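Local atomic coordinates of lactose Operon Repressor (Escherichia coli, PDB entry 1JYE), a protein that represses transcription of the lactose operon by binding its operator DNA, and probably lets go when an inducer sugar occupies its core domain. Residues I123-I134 against L146-I156; H163-V171 against L196-L205. The protein carries 1 engineered substitution. One frame throughout, in Å; residues are numbered along the deposited sequence.

Interaction 1. Residues I123-I134 against L146-I156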
loop_
_atom_site.group_PDB
_atom_site.type_symbol
_atom_site.label_atom_id
_atom_site.label_comp_id
_atom_site.label_asym_id
_atom_site.label_seq_id
_atom_site.Cartn_x
_atom_site.Cartn_y
_atom_site.Cartn_z
ATOM N N ILE A 123 -11.044 -17.639 -1.034
ATOM C CA ILE A 123 -10.652 -16.724 -2.098
ATOM C C ILE A 123 -9.131 -16.845 -2.166
ATOM O O ILE A 123 -8.432 -16.600 -1.179
ATOM C CB ILE A 123 -11.056 -15.264 -1.792
ATOM C CG1 ILE A 123 -12.583 -15.156 -1.744
ATOM C CG2 ILE A 123 -10.500 -14.341 -2.867
ATOM C CD1 ILE A 123 -13.107 -13.766 -1.416
ATOM N N ILE A 124 -8.622 -17.260 -3.321
ATOM C CA ILE A 124 -7.186 -17.435 -3.511
ATOM C C ILE A 124 -6.617 -16.236 -4.267
ATOM O O ILE A 124 -6.726 -16.142 -5.495
ATOM C CB ILE A 124 -6.888 -18.730 -4.307
ATOM C CG1 ILE A 124 -7.645 -19.916 -3.692
ATOM C CG2 ILE A 124 -5.391 -19.009 -4.303
ATOM C CD1 ILE A 124 -7.254 -20.239 -2.261
ATOM N N ASN A 125 -6.016 -15.318 -3.517
ATOM C CA ASN A 125 -5.429 -14.102 -4.072
ATOM C C ASN A 125 -3.911 -14.278 -4.117
ATOM O O ASN A 125 -3.161 -13.514 -3.511
ATOM C CB ASN A 125 -5.817 -12.918 -3.179
ATOM C CG ASN A 125 -5.391 -11.588 -3.754
ATOM O OD1 ASN A 125 -5.597 -11.321 -4.938
ATOM N ND2 ASN A 125 -4.808 -10.736 -2.913
ATOM N N TYR A 126 -3.473 -15.291 -4.861
ATOM C CA TYR A 126 -2.060 -15.635 -4.976
ATOM C C TYR A 126 -1.796 -16.104 -6.413
ATOM O O TYR A 126 -2.581 -16.866 -6.967
ATOM C CB TYR A 126 -1.762 -16.760 -3.982
ATOM C CG TYR A 126 -0.311 -17.149 -3.880
ATOM C CD1 TYR A 126 0.588 -16.383 -3.139
ATOM C CD2 TYR A 126 0.170 -18.283 -4.531
ATOM C CE1 TYR A 126 1.932 -16.739 -3.049
ATOM C CE2 TYR A 126 1.509 -18.648 -4.450
ATOM C CZ TYR A 126 2.385 -17.873 -3.709
ATOM O OH TYR A 126 3.710 -18.233 -3.630
ATOM N N PRO A 127 -0.684 -15.662 -7.028
ATOM C CA PRO A 127 -0.371 -16.057 -8.409
ATOM C C PRO A 127 -0.072 -17.542 -8.598
ATOM O O PRO A 127 0.851 -18.081 -7.995
ATOM C CB PRO A 127 0.820 -15.167 -8.754
ATOM C CG PRO A 127 1.532 -15.061 -7.442
ATOM C CD PRO A 127 0.397 -14.834 -6.462
ATOM N N LEU A 128 -0.853 -18.195 -9.454
ATOM C CA LEU A 128 -0.680 -19.625 -9.703
ATOM C C LEU A 128 -0.807 -19.954 -11.185
ATOM O O LEU A 128 -1.709 -19.453 -11.851
ATOM C CB LEU A 128 -1.743 -20.414 -8.935
ATOM C CG LEU A 128 -1.658 -20.386 -7.410
ATOM C CD1 LEU A 128 -2.992 -20.794 -6.808
ATOM C CD2 LEU A 128 -0.538 -21.317 -6.948
ATOM N N ASP A 129 0.085 -20.792 -11.707
ATOM C CA ASP A 129 -0.025 -21.154 -13.113
ATOM C C ASP A 129 -1.145 -22.183 -13.255
ATOM O O ASP A 129 -1.756 -22.576 -12.261
ATOM C CB ASP A 129 1.311 -21.675 -13.680
ATOM C CG ASP A 129 1.713 -23.041 -13.142
ATOM O OD1 ASP A 129 0.924 -23.694 -12.434
ATOM O OD2 ASP A 129 2.846 -23.469 -13.458
ATOM N N ASP A 130 -1.423 -22.609 -14.482
ATOM C CA ASP A 130 -2.509 -23.552 -14.729
ATOM C C ASP A 130 -2.513 -24.791 -13.839
ATOM O O ASP A 130 -3.469 -25.024 -13.095
ATOM C CB ASP A 130 -2.510 -23.969 -16.204
ATOM C CG ASP A 130 -3.755 -24.751 -16.590
ATOM O OD1 ASP A 130 -3.737 -25.999 -16.507
ATOM O OD2 ASP A 130 -4.759 -24.114 -16.971
ATOM N N GLN A 131 -1.449 -25.582 -13.910
ATOM C CA GLN A 131 -1.359 -26.801 -13.116
ATOM C C GLN A 131 -1.389 -26.582 -11.607
ATOM O O GLN A 131 -2.029 -27.345 -10.882
ATOM C CB GLN A 131 -0.108 -27.588 -13.510
ATOM C CG GLN A 131 -0.323 -28.515 -14.699
ATOM C CD GLN A 131 -1.036 -27.841 -15.856
ATOM O OE1 GLN A 131 -0.499 -26.931 -16.489
ATOM N NE2 GLN A 131 -2.256 -28.285 -16.137
ATOM N N ASP A 132 -0.707 -25.544 -11.131
ATOM C CA ASP A 132 -0.690 -25.269 -9.699
ATOM C C ASP A 132 -2.055 -24.813 -9.188
ATOM O O ASP A 132 -2.451 -25.159 -8.073
ATOM C CB ASP A 132 0.375 -24.220 -9.356
ATOM C CG ASP A 132 1.791 -24.748 -9.521
ATOM O OD1 ASP A 132 1.970 -25.987 -9.528
ATOM O OD2 ASP A 132 2.728 -23.927 -9.626
ATOM N N ALA A 133 -2.777 -24.036 -9.994
ATOM C CA ALA A 133 -4.098 -23.567 -9.582
ATOM C C ALA A 133 -5.039 -24.764 -9.470
ATOM O O ALA A 133 -5.843 -24.855 -8.540
ATOM C CB ALA A 133 -4.643 -22.552 -10.590
ATOM N N ILE A 134 -4.937 -25.684 -10.423
ATOM C CA ILE A 134 -5.775 -26.878 -10.399
ATOM C C ILE A 134 -5.440 -27.689 -9.147
ATOM O O ILE A 134 -6.328 -28.233 -8.490
ATOM C CB ILE A 134 -5.550 -27.736 -11.662
ATOM C CG1 ILE A 134 -6.145 -27.017 -12.879
ATOM C CG2 ILE A 134 -6.187 -29.116 -11.485
ATOM C CD1 ILE A 134 -5.833 -27.685 -14.208
ATOM N N LEU A 146 -12.398 -19.536 -5.158
ATOM C CA LEU A 146 -12.374 -18.543 -6.224
ATOM C C LEU A 146 -10.964 -17.966 -6.333
ATOM O O LEU A 146 -10.408 -17.488 -5.347
ATOM C CB LEU A 146 -13.383 -17.438 -5.904
ATOM C CG LEU A 146 -13.592 -16.318 -6.918
ATOM C CD1 LEU A 146 -14.199 -16.882 -8.207
ATOM C CD2 LEU A 146 -14.519 -15.278 -6.314
ATOM N N PHE A 147 -10.391 -18.014 -7.534
ATOM C CA PHE A 147 -9.032 -17.521 -7.764
ATOM C C PHE A 147 -9.005 -16.134 -8.398
ATOM O O PHE A 147 -9.742 -15.863 -9.347
ATOM C CB PHE A 147 -8.265 -18.503 -8.660
ATOM C CG PHE A 147 -8.081 -19.869 -8.051
ATOM C CD1 PHE A 147 -9.154 -20.752 -7.941
ATOM C CD2 PHE A 147 -6.834 -20.270 -7.587
ATOM C CE1 PHE A 147 -8.983 -22.022 -7.379
ATOM C CE2 PHE A 147 -6.650 -21.537 -7.021
ATOM C CZ PHE A 147 -7.730 -22.415 -6.918
ATOM N N LEU A 148 -8.137 -15.265 -7.884
ATOM C CA LEU A 148 -8.033 -13.901 -8.396
ATOM C C LEU A 148 -6.715 -13.572 -9.102
ATOM O O LEU A 148 -6.542 -12.461 -9.607
ATOM C CB LEU A 148 -8.250 -12.905 -7.251
ATOM C CG LEU A 148 -9.511 -13.100 -6.403
ATOM C CD1 LEU A 148 -9.611 -11.981 -5.359
ATOM C CD2 LEU A 148 -10.744 -13.108 -7.305
ATOM N N ASP A 149 -5.785 -14.522 -9.145
ATOM C CA ASP A 149 -4.496 -14.276 -9.794
ATOM C C ASP A 149 -4.061 -15.508 -10.574
ATOM O O ASP A 149 -3.142 -16.228 -10.175
ATOM C CB ASP A 149 -3.433 -13.927 -8.750
ATOM C CG ASP A 149 -2.219 -13.237 -9.354
ATOM O OD1 ASP A 149 -2.084 -13.225 -10.599
ATOM O OD2 ASP A 149 -1.396 -12.709 -8.578
ATOM N N VAL A 150 -4.738 -15.735 -11.691
ATOM C CA VAL A 150 -4.474 -16.879 -12.553
ATOM C C VAL A 150 -4.730 -16.469 -13.998
ATOM O O VAL A 150 -5.098 -15.325 -14.274
ATOM C CB VAL A 150 -5.434 -18.047 -12.227
ATOM C CG1 VAL A 150 -5.132 -18.611 -10.856
ATOM C CG2 VAL A 150 -6.889 -17.559 -12.282
ATOM N N SER A 151 -4.520 -17.405 -14.915
ATOM C CA SER A 151 -4.797 -17.156 -16.322
ATOM C C SER A 151 -6.290 -17.404 -16.463
ATOM O O SER A 151 -6.852 -18.212 -15.727
ATOM C CB SER A 151 -4.043 -18.151 -17.203
ATOM O OG SER A 151 -4.580 -18.155 -18.513
ATOM N N ASP A 152 -6.939 -16.725 -17.401
ATOM C CA ASP A 152 -8.369 -16.928 -17.586
ATOM C C ASP A 152 -8.658 -18.219 -18.350
ATOM O O ASP A 152 -9.815 -18.567 -18.583
ATOM C CB ASP A 152 -8.992 -15.722 -18.300
ATOM C CG ASP A 152 -8.250 -15.334 -19.564
ATOM O OD1 ASP A 152 -7.015 -15.148 -19.504
ATOM O OD2 ASP A 152 -8.908 -15.198 -20.619
ATOM N N GLN A 153 -7.598 -18.933 -18.721
ATOM C CA GLN A 153 -7.741 -20.188 -19.451
ATOM C C GLN A 153 -7.790 -21.392 -18.513
ATOM O O GLN A 153 -8.211 -22.476 -18.911
ATOM C CB GLN A 153 -6.585 -20.359 -20.440
ATOM C CG GLN A 153 -6.558 -19.322 -21.553
ATOM C CD GLN A 153 -7.837 -19.314 -22.368
ATOM O OE1 GLN A 153 -8.281 -20.353 -22.856
ATOM N NE2 GLN A 153 -8.433 -18.137 -22.523
ATOM N N THR A 154 -7.358 -21.204 -17.270
ATOM C CA THR A 154 -7.363 -22.296 -16.303
ATOM C C THR A 154 -8.801 -22.635 -15.912
ATOM O O THR A 154 -9.576 -21.756 -15.538
ATOM C CB THR A 154 -6.551 -21.921 -15.052
ATOM O OG1 THR A 154 -5.255 -21.462 -15.457
ATOM C CG2 THR A 154 -6.388 -23.130 -14.136
ATOM N N PRO A 155 -9.172 -23.925 -15.997
ATOM C CA PRO A 155 -10.509 -24.433 -15.674
ATOM C C PRO A 155 -10.909 -24.462 -14.203
ATOM O O PRO A 155 -11.192 -25.527 -13.648
ATOM C CB PRO A 155 -10.495 -25.826 -16.292
ATOM C CG PRO A 155 -9.090 -26.258 -16.045
ATOM C CD PRO A 155 -8.295 -25.025 -16.440
ATOM N N ILE A 156 -10.928 -23.289 -13.579
ATOM C CA ILE A 156 -11.327 -23.152 -12.183
ATOM C C ILE A 156 -12.186 -21.896 -12.095
ATOM O O ILE A 156 -12.343 -21.191 -13.089
ATOM C CB ILE A 156 -10.092 -23.018 -11.244
ATOM C CG1 ILE A 156 -9.100 -21.982 -11.789
ATOM C CG2 ILE A 156 -9.390 -24.363 -11.124
ATOM C CD1 ILE A 156 -9.563 -20.552 -11.710
HETATM O O HOH W 1 -5.179 -17.062 -7.710
HETATM O O HOH W 2 -1.595 -12.022 -5.899
HETATM O O HOH W 3 -3.188 -19.848 -14.224
HETATM O O HOH W 4 -5.613 -23.920 -19.389
#

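Interaction 2. Residues H163-V171 against L196-L205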
loop_
_atom_site.group_PDB
_atom_site.type_symbol
_atom_site.label_atom_id
_atom_site.label_comp_id
_atom_site.label_asym_id
_atom_site.label_seq_id
_atom_site.Cartn_x
_atom_site.Cartn_y
_atom_site.Cartn_z
ATOM N N HIS A 163 -5.894 -8.868 -19.279
ATOM C CA HIS A 163 -4.507 -8.569 -19.613
ATOM C C HIS A 163 -4.373 -8.243 -21.101
ATOM O O HIS A 163 -3.520 -7.453 -21.492
ATOM C CB HIS A 163 -3.613 -9.756 -19.244
ATOM C CG HIS A 163 -4.148 -11.077 -19.695
ATOM N ND1 HIS A 163 -3.855 -11.620 -20.929
ATOM C CD2 HIS A 163 -4.989 -11.950 -19.090
ATOM C CE1 HIS A 163 -4.493 -12.769 -21.063
ATOM N NE2 HIS A 163 -5.189 -12.992 -19.961
ATOM N N GLU A 164 -5.217 -8.851 -21.930
ATOM C CA GLU A 164 -5.177 -8.584 -23.368
ATOM C C GLU A 164 -5.477 -7.108 -23.622
ATOM O O GLU A 164 -4.805 -6.450 -24.420
ATOM C CB GLU A 164 -6.215 -9.438 -24.104
ATOM C CG GLU A 164 -5.951 -10.935 -24.059
ATOM C CD GLU A 164 -4.845 -11.369 -25.003
ATOM O OE1 GLU A 164 -4.453 -12.551 -24.950
ATOM O OE2 GLU A 164 -4.374 -10.535 -25.804
ATOM N N ASP A 165 -6.488 -6.588 -22.934
ATOM C CA ASP A 165 -6.874 -5.196 -23.108
ATOM C C ASP A 165 -5.860 -4.232 -22.501
ATOM O O ASP A 165 -5.537 -3.216 -23.103
ATOM C CB ASP A 165 -8.261 -4.958 -22.503
ATOM C CG ASP A 165 -9.369 -5.607 -23.318
ATOM O OD1 ASP A 165 -10.448 -5.887 -22.757
ATOM O OD2 ASP A 165 -9.165 -5.822 -24.530
ATOM N N GLY A 166 -5.355 -4.560 -21.314
ATOM C CA GLY A 166 -4.388 -3.689 -20.667
ATOM C C GLY A 166 -3.095 -3.528 -21.442
ATOM O O GLY A 166 -2.559 -2.425 -21.542
ATOM N N THR A 167 -2.587 -4.624 -22.001
ATOM C CA THR A 167 -1.352 -4.562 -22.762
ATOM C C THR A 167 -1.579 -3.914 -24.126
ATOM O O THR A 167 -0.740 -3.154 -24.600
ATOM C CB THR A 167 -0.727 -5.972 -22.923
ATOM O OG1 THR A 167 -1.673 -6.861 -23.535
ATOM C CG2 THR A 167 -0.331 -6.529 -21.557
ATOM N N ARG A 168 -2.717 -4.200 -24.749
ATOM C CA ARG A 168 -3.022 -3.606 -26.045
ATOM C C ARG A 168 -3.148 -2.090 -25.893
ATOM O O ARG A 168 -2.618 -1.331 -26.699
ATOM C CB ARG A 168 -4.326 -4.173 -26.607
ATOM C CG ARG A 168 -4.786 -3.496 -27.900
ATOM C CD ARG A 168 -6.136 -4.040 -28.339
ATOM N NE ARG A 168 -7.138 -3.862 -27.295
ATOM C CZ ARG A 168 -7.686 -2.696 -26.966
ATOM N NH1 ARG A 168 -7.342 -1.585 -27.601
ATOM N NH2 ARG A 168 -8.562 -2.641 -25.973
ATOM N N LEU A 169 -3.843 -1.653 -24.848
ATOM C CA LEU A 169 -4.027 -0.223 -24.613
ATOM C C LEU A 169 -2.698 0.512 -24.489
ATOM O O LEU A 169 -2.519 1.579 -25.076
ATOM C CB LEU A 169 -4.861 0.010 -23.348
ATOM C CG LEU A 169 -6.370 -0.208 -23.468
ATOM C CD1 LEU A 169 -7.007 -0.194 -22.086
ATOM C CD2 LEU A 169 -6.973 0.875 -24.355
ATOM N N GLY A 170 -1.771 -0.061 -23.725
ATOM C CA GLY A 170 -0.473 0.562 -23.543
ATOM C C GLY A 170 0.310 0.625 -24.840
ATOM O O GLY A 170 0.862 1.664 -25.195
ATOM N N VAL A 171 0.358 -0.494 -25.555
ATOM C CA VAL A 171 1.083 -0.542 -26.818
ATOM C C VAL A 171 0.471 0.391 -27.858
ATOM O O VAL A 171 1.179 1.184 -28.480
ATOM C CB VAL A 171 1.108 -1.978 -27.397
ATOM C CG1 VAL A 171 1.676 -1.961 -28.814
ATOM C CG2 VAL A 171 1.954 -2.880 -26.507
ATOM N N LEU A 196 1.665 -12.842 -18.021
ATOM C CA LEU A 196 0.593 -12.530 -18.962
ATOM C C LEU A 196 0.780 -11.125 -19.524
ATOM O O LEU A 196 0.551 -10.881 -20.713
ATOM C CB LEU A 196 -0.771 -12.633 -18.274
ATOM C CG LEU A 196 -1.208 -14.038 -17.854
ATOM C CD1 LEU A 196 -2.464 -13.943 -16.991
ATOM C CD2 LEU A 196 -1.463 -14.889 -19.096
ATOM N N ARG A 197 1.205 -10.204 -18.664
ATOM C CA ARG A 197 1.426 -8.820 -19.071
ATOM C C ARG A 197 2.573 -8.722 -20.078
ATOM O O ARG A 197 2.450 -8.055 -21.107
ATOM C CB ARG A 197 1.722 -7.968 -17.828
ATOM C CG ARG A 197 1.697 -6.455 -18.034
ATOM C CD ARG A 197 1.504 -5.767 -16.672
ATOM N NE ARG A 197 0.285 -6.270 -16.045
ATOM C CZ ARG A 197 -0.014 -6.179 -14.751
ATOM N NH1 ARG A 197 0.819 -5.590 -13.899
ATOM N NH2 ARG A 197 -1.146 -6.705 -14.303
ATOM N N LEU A 198 3.681 -9.398 -19.797
ATOM C CA LEU A 198 4.822 -9.354 -20.705
ATOM C C LEU A 198 4.474 -10.002 -22.047
ATOM O O LEU A 198 4.818 -9.471 -23.104
ATOM C CB LEU A 198 6.034 -10.056 -20.081
ATOM C CG LEU A 198 7.307 -10.107 -20.937
ATOM C CD1 LEU A 198 7.704 -8.701 -21.375
ATOM C CD2 LEU A 198 8.430 -10.758 -20.134
ATOM N N ALA A 199 3.786 -11.139 -22.007
ATOM C CA ALA A 199 3.406 -11.829 -23.241
ATOM C C ALA A 199 2.495 -10.936 -24.071
ATOM O O ALA A 199 2.595 -10.898 -25.301
ATOM C CB ALA A 199 2.704 -13.142 -22.918
ATOM N N GLY A 200 1.606 -10.223 -23.387
ATOM C CA GLY A 200 0.688 -9.326 -24.065
ATOM C C GLY A 200 1.405 -8.188 -24.758
ATOM O O GLY A 200 1.087 -7.867 -25.905
ATOM N N TRP A 201 2.361 -7.560 -24.072
ATOM C CA TRP A 201 3.100 -6.469 -24.692
ATOM C C TRP A 201 3.755 -6.960 -25.973
ATOM O O TRP A 201 3.687 -6.294 -27.002
ATOM C CB TRP A 201 4.192 -5.926 -23.777
ATOM C CG TRP A 201 3.680 -5.107 -22.651
ATOM C CD1 TRP A 201 2.546 -4.351 -22.637
ATOM C CD2 TRP A 201 4.323 -4.899 -21.393
ATOM N NE1 TRP A 201 2.443 -3.677 -21.440
ATOM C CE2 TRP A 201 3.522 -3.996 -20.660
ATOM C CE3 TRP A 201 5.501 -5.384 -20.813
ATOM C CZ2 TRP A 201 3.864 -3.568 -19.372
ATOM C CZ3 TRP A 201 5.841 -4.959 -19.533
ATOM C CH2 TRP A 201 5.023 -4.058 -18.830
ATOM N N HIS A 202 4.395 -8.121 -25.905
ATOM C CA HIS A 202 5.059 -8.667 -27.084
ATOM C C HIS A 202 4.075 -8.953 -28.203
ATOM O O HIS A 202 4.370 -8.703 -29.371
ATOM C CB HIS A 202 5.826 -9.938 -26.721
ATOM C CG HIS A 202 7.151 -9.672 -26.076
ATOM N ND1 HIS A 202 8.181 -9.037 -26.735
ATOM C CD2 HIS A 202 7.614 -9.954 -24.836
ATOM C CE1 HIS A 202 9.224 -8.939 -25.929
ATOM N NE2 HIS A 202 8.906 -9.488 -24.770
ATOM N N LYS A 203 2.908 -9.478 -27.848
ATOM C CA LYS A 203 1.886 -9.789 -28.841
ATOM C C LYS A 203 1.469 -8.547 -29.624
ATOM O O LYS A 203 1.486 -8.540 -30.854
ATOM C CB LYS A 203 0.656 -10.401 -28.168
ATOM C CG LYS A 203 -0.523 -10.615 -29.111
ATOM C CD LYS A 203 -1.723 -11.197 -28.379
ATOM C CE LYS A 203 -2.949 -11.237 -29.277
ATOM N NZ LYS A 203 -4.139 -11.810 -28.585
ATOM N N TYR A 204 1.102 -7.487 -28.913
ATOM C CA TYR A 204 0.664 -6.276 -29.590
ATOM C C TYR A 204 1.780 -5.477 -30.254
ATOM O O TYR A 204 1.548 -4.826 -31.273
ATOM C CB TYR A 204 -0.176 -5.435 -28.623
ATOM C CG TYR A 204 -1.463 -6.159 -28.294
ATOM C CD1 TYR A 204 -2.477 -6.281 -29.249
ATOM C CD2 TYR A 204 -1.628 -6.816 -27.075
ATOM C CE1 TYR A 204 -3.615 -7.046 -29.004
ATOM C CE2 TYR A 204 -2.765 -7.584 -26.818
ATOM C CZ TYR A 204 -3.750 -7.698 -27.788
ATOM O OH TYR A 204 -4.856 -8.482 -27.560
ATOM N N LEU A 205 2.992 -5.534 -29.708
ATOM C CA LEU A 205 4.103 -4.834 -30.342
ATOM C C LEU A 205 4.353 -5.538 -31.679
ATOM O O LEU A 205 4.557 -4.886 -32.704
ATOM C CB LEU A 205 5.366 -4.897 -29.477
ATOM C CG LEU A 205 5.437 -3.903 -28.311
ATOM C CD1 LEU A 205 6.700 -4.144 -27.502
ATOM C CD2 LEU A 205 5.414 -2.480 -28.856
HETATM O O HOH W 5 -1.540 -11.529 -22.359
HETATM O O HOH W 6 -7.295 -6.749 -26.585
HETATM O O HOH W 7 0.382 -1.625 -21.051
#

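Interaction 1. Residues I123-I134 against L146-I156
The Phe147 ring is the bump, and Ile124, Leu128 and Ala133 form the hollow it fills. Ile124 lies alongside it on the same face of the sheet, with CG1 over the face of the ring, 4.0 Å from its centroid in a CH-pi contact. Leu128 comes across at about a right angle, its CD1 in the ring plane at the edge and 3.7 Å from Phe147 CE2, while Ala133 CB of the following helix fits between the ring, Val150 CG1 and Thr154 CG2. Val136, farther along that helix, also touches the phenylalanine. On the other sheet face, with chi1 at -65°, Ile123 turns CG2 anti to the backbone N, and this branch meets Leu148 CD1 at 3.5 Å.

The backbone holds these shapes in parallel register. Ile124 N donates to Leu146 O at 2.7 Å, and Leu148 N returns a bond to Ile124 O. Further along, Leu128 N donates to Asp149 O at 3.1 Å, and a water inserted between the segments donates to Ile124 O and Tyr126 O and accepts from Asp149 N. Pro127 CB leans on Asp149 OD2, whose carboxylate bonds through OD1 to Ser193. Farther out, Asp130 OD2 lies 3.1 Å from Thr154 OG1, and Ile134 CD1 rests on Pro155 CG.

Two adjacent parallel strands joined through a helix packed on the sheet make a beta-alpha-beta crossover, here strand 122-125, helix 130-139 and strand 145-147 of a Rossmann-like, periplasmic-binding-protein-type subdomain.

Interaction 2. Residues H163-V171 against L196-L205
Helix-on-helix packing by knobs into holes joins helices 163-177 and 192-207, whose segments cross at -49° with axes 8.3 Å apart at closest approach. Tyr204 is one knob, set among Glu164, Thr167, Arg168 and Val171. Arg168 CB stands almost exactly over the centre of its ring, 3.5 Å from the centroid, while Thr167 OG1 comes to the ring edge. Thr167 is the reciprocal knob, among Arg197, Gly200, Trp201 and Tyr204. Its OG1 takes the crowded position between backbone N and carbonyl carbon (chi1 56°), from which it bonds to His163 O and lies 3.5 Å from Gly200 CA, the glycine leaving room. At one end Leu196 CD1 lies over a face of the His163 imidazole; at the other Val171 CG1 meets Leu205 CD2 at 3.8 Å.

Glu164 OE2 takes two donors. Tyr204 OH gives it a 2.7 Å bond on the anti side, the ring and carboxylate planes nearly perpendicular, and Lys203 NZ makes a 3.1 Å salt bridge from above the carboxylate plane. A phenylalanine in place of Tyr204 would keep the ring beneath Arg168 but would probably cost Glu164 OE2 its shorter bond and the water shared with Asp165 and Arg168 an acceptor. A carboxylate gripped by a phenol and an ammonium group is thus likely to stay ionised, adding a charged margin to a contact whose middle is packed by Thr167 and the Tyr204 ring.

Overall arrangement
Interactions 1 and 2 follow one another along the chain, the first closing at Ile156 before the second opens at His163, with strand 158-161 between them. Their centres lie about 20 Å apart, each about 13 Å from the centre of the chain. Interaction 1 belongs to the parallel sheet that includes strands 122-125 and 145-147; interaction 2 packs two helices beside the separate parallel sheet that includes strands 182-186 and 241-244. The two subdomains meet here directly: Asp152 OD1 probably hydrogen-bonds to His163 NE2 at 2.9 Å, and Leu196 packs on Val150 and Ser151. Such a junction fits the two-lobed, periplasmic-binding-protein-like core of this family and probably helps set how its lobes sit against each other.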